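Serine acetyltransferase 1, putative (Entamoeba histolytica, PDB 7BW9) probably transfers an acetyl group from acetyl-CoA to L-serine, forming the O-acetylserine used in cysteine biosynthesis. Local coordinates at residues K33-L36 against E37-L40; P128-H131 against V132-Q136; I148-S151 against R152-M155. All blocks are in the same frame, centred on the assembly; numbering follows the deposited sequence.

Overall arrangement
The three contacts follow one another along the chain, and all belong to the helical part that precedes the left-handed beta-helix. Contact 1 opens helix 36-45, contact 2 lies in helix 128-144 close to the centre of the chain, and contact 3 lies in the next helix, 148-162. Contact centres are about 12 Å apart for 1 and 2, and about 15 Å for 1 and 3 and for 2 and 3. Side chains join these parts of one helical bundle: L38 CD1 lies 3.9 Å from I135 CD1, and I135 CG2 3.6 Å from L154 CG. E37 OE2 and Y150 OH make a probable hydrogen bond. Contacts 2 and 3 also touch other subunits; contact 1 does not.

Contact 1. Residues K33-L36 against E37-L40; sequences KSFL and ELEL
This is a local helix-start contact, where the loop residues K33-F35 turn into helix 36-45 and F35 occupies the N-cap position. The backbone evidence is the pair of i to i+4 bonds: E39 N to F35 O at 3.0 Å, nearly straight at 176°, and L40 N to L36 O at 3.0 Å. E39 also folds back. With CG anti to its carbonyl carbon (chi1 -67°) and the chain extended beyond, its carboxylate returns to the preceding loop, where OE2 accepts S34 N on the anti side, 19° out of the carboxylate plane. The 2.5 Å between S34 N and E39 OE2 is short, so the exact length deserves caution. The CG of E39 also packs against S34 OG; S34 OG also lies 3.3 Å from L38 CD2.

The F35 side chain crosses that of L38 at about a right angle: L38 CB sits over one ring face, 3.9 Å from the centroid, as a CH-pi contact, while E37 OE1 lies at the ring edge, 3.4 Å from F35 CD2. E37 OE2 turns instead to Y150 and, weakly, H71. L36 and L40 run side by side, L36 CD1 3.7 Å from L40 CD1. The E39 bond to S34 N resembles a capping box shifted by one residue at each end; what is typical of an alpha-helix N-terminus is the first i to i+4 bond, accepted by the N-cap carbonyl.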
# COMPACT_ATOMS: atom_id res chain seq x y z
N LYS A 33 3.02 15.11 7.14
CA LYS A 33 2.32 15.39 5.89
C LYS A 33 1.70 14.11 5.34
O LYS A 33 2.28 13.02 5.46
CB LYS A 33 3.28 15.98 4.84
CG LYS A 33 3.64 17.44 5.08
CD LYS A 33 5.15 17.62 5.20
CE LYS A 33 5.81 17.92 3.86
NZ LYS A 33 6.94 18.89 3.98
N SER A 34 0.52 14.25 4.73
CA SER A 34 -0.13 13.14 4.03
C SER A 34 -1.01 13.68 2.91
O SER A 34 -0.53 13.87 1.79
CB SER A 34 -0.94 12.28 5.01
OG SER A 34 -1.70 13.07 5.91
N PHE A 35 -2.29 13.91 3.20
CA PHE A 35 -3.17 14.62 2.28
C PHE A 35 -4.11 15.48 3.11
O PHE A 35 -4.17 15.34 4.34
CB PHE A 35 -3.93 13.67 1.34
CG PHE A 35 -4.82 12.70 2.04
CD1 PHE A 35 -4.32 11.46 2.46
CD2 PHE A 35 -6.15 13.00 2.26
CE1 PHE A 35 -5.14 10.54 3.10
CE2 PHE A 35 -6.98 12.10 2.91
CZ PHE A 35 -6.48 10.87 3.34
N LEU A 36 -4.82 16.38 2.45
CA LEU A 36 -5.41 17.51 3.17
C LEU A 36 -6.34 17.04 4.29
O LEU A 36 -6.17 17.41 5.45
CB LEU A 36 -6.13 18.45 2.21
CG LEU A 36 -6.57 19.78 2.84
CD1 LEU A 36 -5.51 20.32 3.81
CD2 LEU A 36 -6.84 20.81 1.75
N GLU A 37 -7.32 16.18 3.96
CA GLU A 37 -8.31 15.80 4.97
C GLU A 37 -7.67 15.08 6.15
O GLU A 37 -8.05 15.33 7.30
CB GLU A 37 -9.41 14.94 4.36
CG GLU A 37 -10.21 15.64 3.29
CD GLU A 37 -9.66 15.37 1.91
OE1 GLU A 37 -8.42 15.41 1.74
OE2 GLU A 37 -10.46 15.09 1.00
N LEU A 38 -6.67 14.23 5.90
CA LEU A 38 -6.05 13.50 7.01
C LEU A 38 -5.24 14.43 7.90
O LEU A 38 -5.34 14.39 9.14
CB LEU A 38 -5.16 12.37 6.48
CG LEU A 38 -4.46 11.64 7.63
CD1 LEU A 38 -5.48 11.01 8.61
CD2 LEU A 38 -3.47 10.60 7.12
N GLU A 39 -4.40 15.28 7.29
CA GLU A 39 -3.64 16.24 8.08
C GLU A 39 -4.56 17.09 8.95
O GLU A 39 -4.31 17.28 10.14
CB GLU A 39 -2.78 17.12 7.17
CG GLU A 39 -1.68 16.40 6.44
CD GLU A 39 -1.28 17.09 5.14
OE1 GLU A 39 -1.53 18.32 5.02
OE2 GLU A 39 -0.71 16.42 4.25
N LEU A 40 -5.66 17.57 8.36
CA LEU A 40 -6.56 18.45 9.11
C LEU A 40 -7.28 17.69 10.21
O LEU A 40 -7.39 18.19 11.34
CB LEU A 40 -7.56 19.11 8.17
CG LEU A 40 -6.97 20.27 7.37
CD1 LEU A 40 -8.02 20.86 6.44
CD2 LEU A 40 -6.41 21.34 8.31

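Contact 2. Residues P128-H131 against V132-Q136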
# COMPACT_ATOMS: atom_id res chain seq x y z
N PRO A 128 -1.42 3.08 11.31
CA PRO A 128 -2.32 3.24 10.15
C PRO A 128 -3.75 2.82 10.43
O PRO A 128 -4.66 3.33 9.78
CB PRO A 128 -1.68 2.35 9.08
CG PRO A 128 -0.87 1.34 9.85
CD PRO A 128 -0.36 2.08 11.07
N GLY A 129 -3.96 1.87 11.36
CA GLY A 129 -5.32 1.45 11.68
C GLY A 129 -6.12 2.54 12.37
O GLY A 129 -7.34 2.60 12.23
N ILE A 130 -5.43 3.40 13.13
CA ILE A 130 -6.06 4.56 13.74
C ILE A 130 -6.35 5.61 12.68
O ILE A 130 -7.43 6.21 12.66
CB ILE A 130 -5.17 5.13 14.86
CG1 ILE A 130 -5.01 4.12 15.99
CG2 ILE A 130 -5.73 6.44 15.37
CD1 ILE A 130 -6.30 3.65 16.60
N HIS A 131 -5.39 5.86 11.79
CA HIS A 131 -5.60 6.89 10.78
C HIS A 131 -6.75 6.52 9.87
O HIS A 131 -7.54 7.39 9.48
CB HIS A 131 -4.32 7.15 9.98
CG HIS A 131 -3.20 7.70 10.82
ND1 HIS A 131 -1.88 7.67 10.41
CD2 HIS A 131 -3.21 8.29 12.04
CE1 HIS A 131 -1.12 8.21 11.35
NE2 HIS A 131 -1.90 8.59 12.35
N VAL A 132 -6.89 5.24 9.54
CA VAL A 132 -7.97 4.87 8.63
C VAL A 132 -9.32 5.08 9.30
O VAL A 132 -10.30 5.44 8.64
CB VAL A 132 -7.79 3.42 8.11
CG1 VAL A 132 -8.16 2.40 9.17
CG2 VAL A 132 -8.65 3.19 6.86
N MET A 133 -9.39 4.90 10.63
CA MET A 133 -10.65 5.08 11.33
C MET A 133 -10.99 6.55 11.56
O MET A 133 -12.17 6.91 11.53
CB MET A 133 -10.62 4.31 12.66
CG MET A 133 -10.73 2.78 12.46
SD MET A 133 -12.02 2.29 11.29
CE MET A 133 -13.46 2.93 12.15
N MET A 134 -9.98 7.41 11.77
CA MET A 134 -10.23 8.85 11.70
C MET A 134 -10.96 9.22 10.41
O MET A 134 -11.96 9.94 10.43
CB MET A 134 -8.91 9.62 11.80
CG MET A 134 -8.09 9.40 13.06
SD MET A 134 -6.65 10.50 13.02
CE MET A 134 -5.93 10.23 14.64
N ILE A 135 -10.47 8.73 9.27
CA ILE A 135 -11.12 9.03 8.00
C ILE A 135 -12.47 8.32 7.90
O ILE A 135 -13.46 8.92 7.45
CB ILE A 135 -10.20 8.66 6.84
CG1 ILE A 135 -8.86 9.37 6.99
CG2 ILE A 135 -10.84 9.02 5.49
CD1 ILE A 135 -8.95 10.91 6.92
N GLN A 136 -12.53 7.03 8.28
CA GLN A 136 -13.74 6.25 8.04
C GLN A 136 -14.93 6.79 8.83
O GLN A 136 -16.05 6.86 8.30
CB GLN A 136 -13.53 4.77 8.39
CG GLN A 136 -14.51 3.81 7.64
CD GLN A 136 -15.86 3.67 8.34
OE1 GLN A 136 -15.96 3.89 9.54
NE2 GLN A 136 -16.90 3.34 7.58
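I130 O is gripped by two backbone N-H groups: M134 N gives the straighter bond, 3.0 Å at 169°, and M133 N a weak, bent one at 3.1 Å. On either side the i to i+4 pattern continues with V132 N to P128 O at 2.9 Å and I135 N to H131 O at 3.2 Å.

Several side chains lie against these carbonyls. V132 CG1, lying between its own backbone N and carbonyl carbon (chi1 76°), comes within 3.2 Å of G129 O. M134 runs out extended, which carries its CE to within 3.9 Å of I130 CG2. Its SD approaches the H131 ring at a slant, 5.3 Å from the ring centroid, as a loose sulfur-aromatic contact; H131 NE2 is hydrogen-bonded to I124 O, which would restrain the ring's rotation. Helix 36-45 packs on H131, M134 and I135, helix 96-113 on I130, M133 and M134, helix 148-162 on I135 and Q136, and strand 165-166 on V132, M133 and Q136. The whole is the first turns of an alpha-helix, with M133 N weakly bifurcated between G129 O and I130 O, in the helical domain that precedes the left-handed beta-helix of serine acetyltransferases.

Contact 3. Residues I148-S151 against R152-M155; sequences IEYS and RELM
Y150, S151 and R152 have the most surface buried here; Y150 and S151 meet the following turn of helix 148-162, R152 the preceding one. The Y150 side chain leaves with CG anti to the backbone N (chi1 167°), which lays its ring alongside the next turn. L154 CB lies over one face, offset toward the rim, 4.1 Å from Y150 CZ, and L154 CD1 reaches to 3.8 Å from Y150 OH. E153 OE2 comes up at the ring edge, 3.8 Å from Y150 CD1, its carboxylate plane turned 84° from the ring. The hydroxyl's polar partner is E37, in helix 36-45. The backbone of the same residue is held by L154 N to Y150 O, at 2.8 Å.

S151 contributes chiefly its carbonyl oxygen, which accepts M155 N at 3.0 Å from a donor tilted 35° out of the carbonyl plane. The hydroxyl is bonded back to D147 O. R152 touches the preceding turn with its CB, 3.5 Å from I148 O, and its N makes a weak bond to E149 O, which E153 N engages more squarely at 3.1 Å. Beyond CB the arginine turns away: NE forms a salt bridge with E156, and NH1 a weak bond with Y127 of the third subunit. E153 OE1 is hydrogen-bonded to Y79 OH of its own chain and forms a salt bridge with R125 of the third subunit. The turn thus lies between helix 58-79, helix 128-144 and the P168 loop, with the third subunit also packing on I148, E149, R152 and E153.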
# COMPACT_ATOMS: atom_id res chain seq x y z
N ILE A 148 -22.58 9.44 -1.64
CA ILE A 148 -21.87 8.19 -1.81
C ILE A 148 -20.60 8.36 -2.63
O ILE A 148 -19.68 7.54 -2.50
CB ILE A 148 -22.78 7.10 -2.42
CG1 ILE A 148 -23.15 7.44 -3.86
CG2 ILE A 148 -24.01 6.91 -1.55
CD1 ILE A 148 -24.05 6.43 -4.50
N GLU A 149 -20.49 9.43 -3.42
CA GLU A 149 -19.35 9.59 -4.31
C GLU A 149 -18.14 10.15 -3.58
O GLU A 149 -17.04 9.57 -3.65
CB GLU A 149 -19.72 10.49 -5.49
CG GLU A 149 -20.97 10.09 -6.26
CD GLU A 149 -20.69 9.25 -7.50
OE1 GLU A 149 -19.56 9.31 -8.03
OE2 GLU A 149 -21.62 8.54 -7.96
N TYR A 150 -18.29 11.28 -2.89
CA TYR A 150 -17.11 11.88 -2.27
C TYR A 150 -16.64 11.07 -1.07
O TYR A 150 -15.44 10.95 -0.84
CB TYR A 150 -17.35 13.34 -1.87
CG TYR A 150 -16.23 13.80 -0.95
CD1 TYR A 150 -14.95 14.03 -1.44
CD2 TYR A 150 -16.44 13.91 0.41
CE1 TYR A 150 -13.92 14.41 -0.60
CE2 TYR A 150 -15.42 14.28 1.26
CZ TYR A 150 -14.17 14.53 0.76
OH TYR A 150 -13.19 14.90 1.64
N SER A 151 -17.57 10.50 -0.29
CA SER A 151 -17.15 9.65 0.83
C SER A 151 -16.30 8.46 0.35
O SER A 151 -15.40 8.02 1.07
CB SER A 151 -18.37 9.17 1.61
OG SER A 151 -19.21 8.35 0.82
N ARG A 152 -16.55 7.98 -0.87
CA ARG A 152 -15.75 6.88 -1.42
C ARG A 152 -14.38 7.38 -1.86
O ARG A 152 -13.36 6.75 -1.56
CB ARG A 152 -16.48 6.23 -2.60
CG ARG A 152 -15.69 5.11 -3.27
CD ARG A 152 -15.58 3.87 -2.37
NE ARG A 152 -14.67 2.85 -2.89
CZ ARG A 152 -15.03 1.87 -3.71
NH1 ARG A 152 -16.28 1.77 -4.14
NH2 ARG A 152 -14.13 0.99 -4.13
N GLU A 153 -14.35 8.49 -2.60
CA GLU A 153 -13.10 9.15 -2.94
C GLU A 153 -12.25 9.38 -1.70
O GLU A 153 -11.04 9.09 -1.68
CB GLU A 153 -13.39 10.47 -3.66
CG GLU A 153 -12.17 11.14 -4.29
CD GLU A 153 -12.49 12.55 -4.80
OE1 GLU A 153 -12.96 12.67 -5.95
OE2 GLU A 153 -12.28 13.52 -4.04
N LEU A 154 -12.87 9.91 -0.64
CA LEU A 154 -12.16 10.11 0.62
C LEU A 154 -11.57 8.80 1.14
O LEU A 154 -10.38 8.74 1.49
CB LEU A 154 -13.11 10.72 1.64
CG LEU A 154 -12.56 10.99 3.03
CD1 LEU A 154 -11.33 11.90 2.93
CD2 LEU A 154 -13.68 11.63 3.87
N MET A 155 -12.37 7.73 1.18
CA MET A 155 -11.83 6.45 1.63
C MET A 155 -10.73 5.94 0.71
O MET A 155 -9.78 5.30 1.19
CB MET A 155 -12.94 5.41 1.75
CG MET A 155 -13.88 5.64 2.94
SD MET A 155 -13.04 6.15 4.45
CE MET A 155 -12.08 4.71 4.90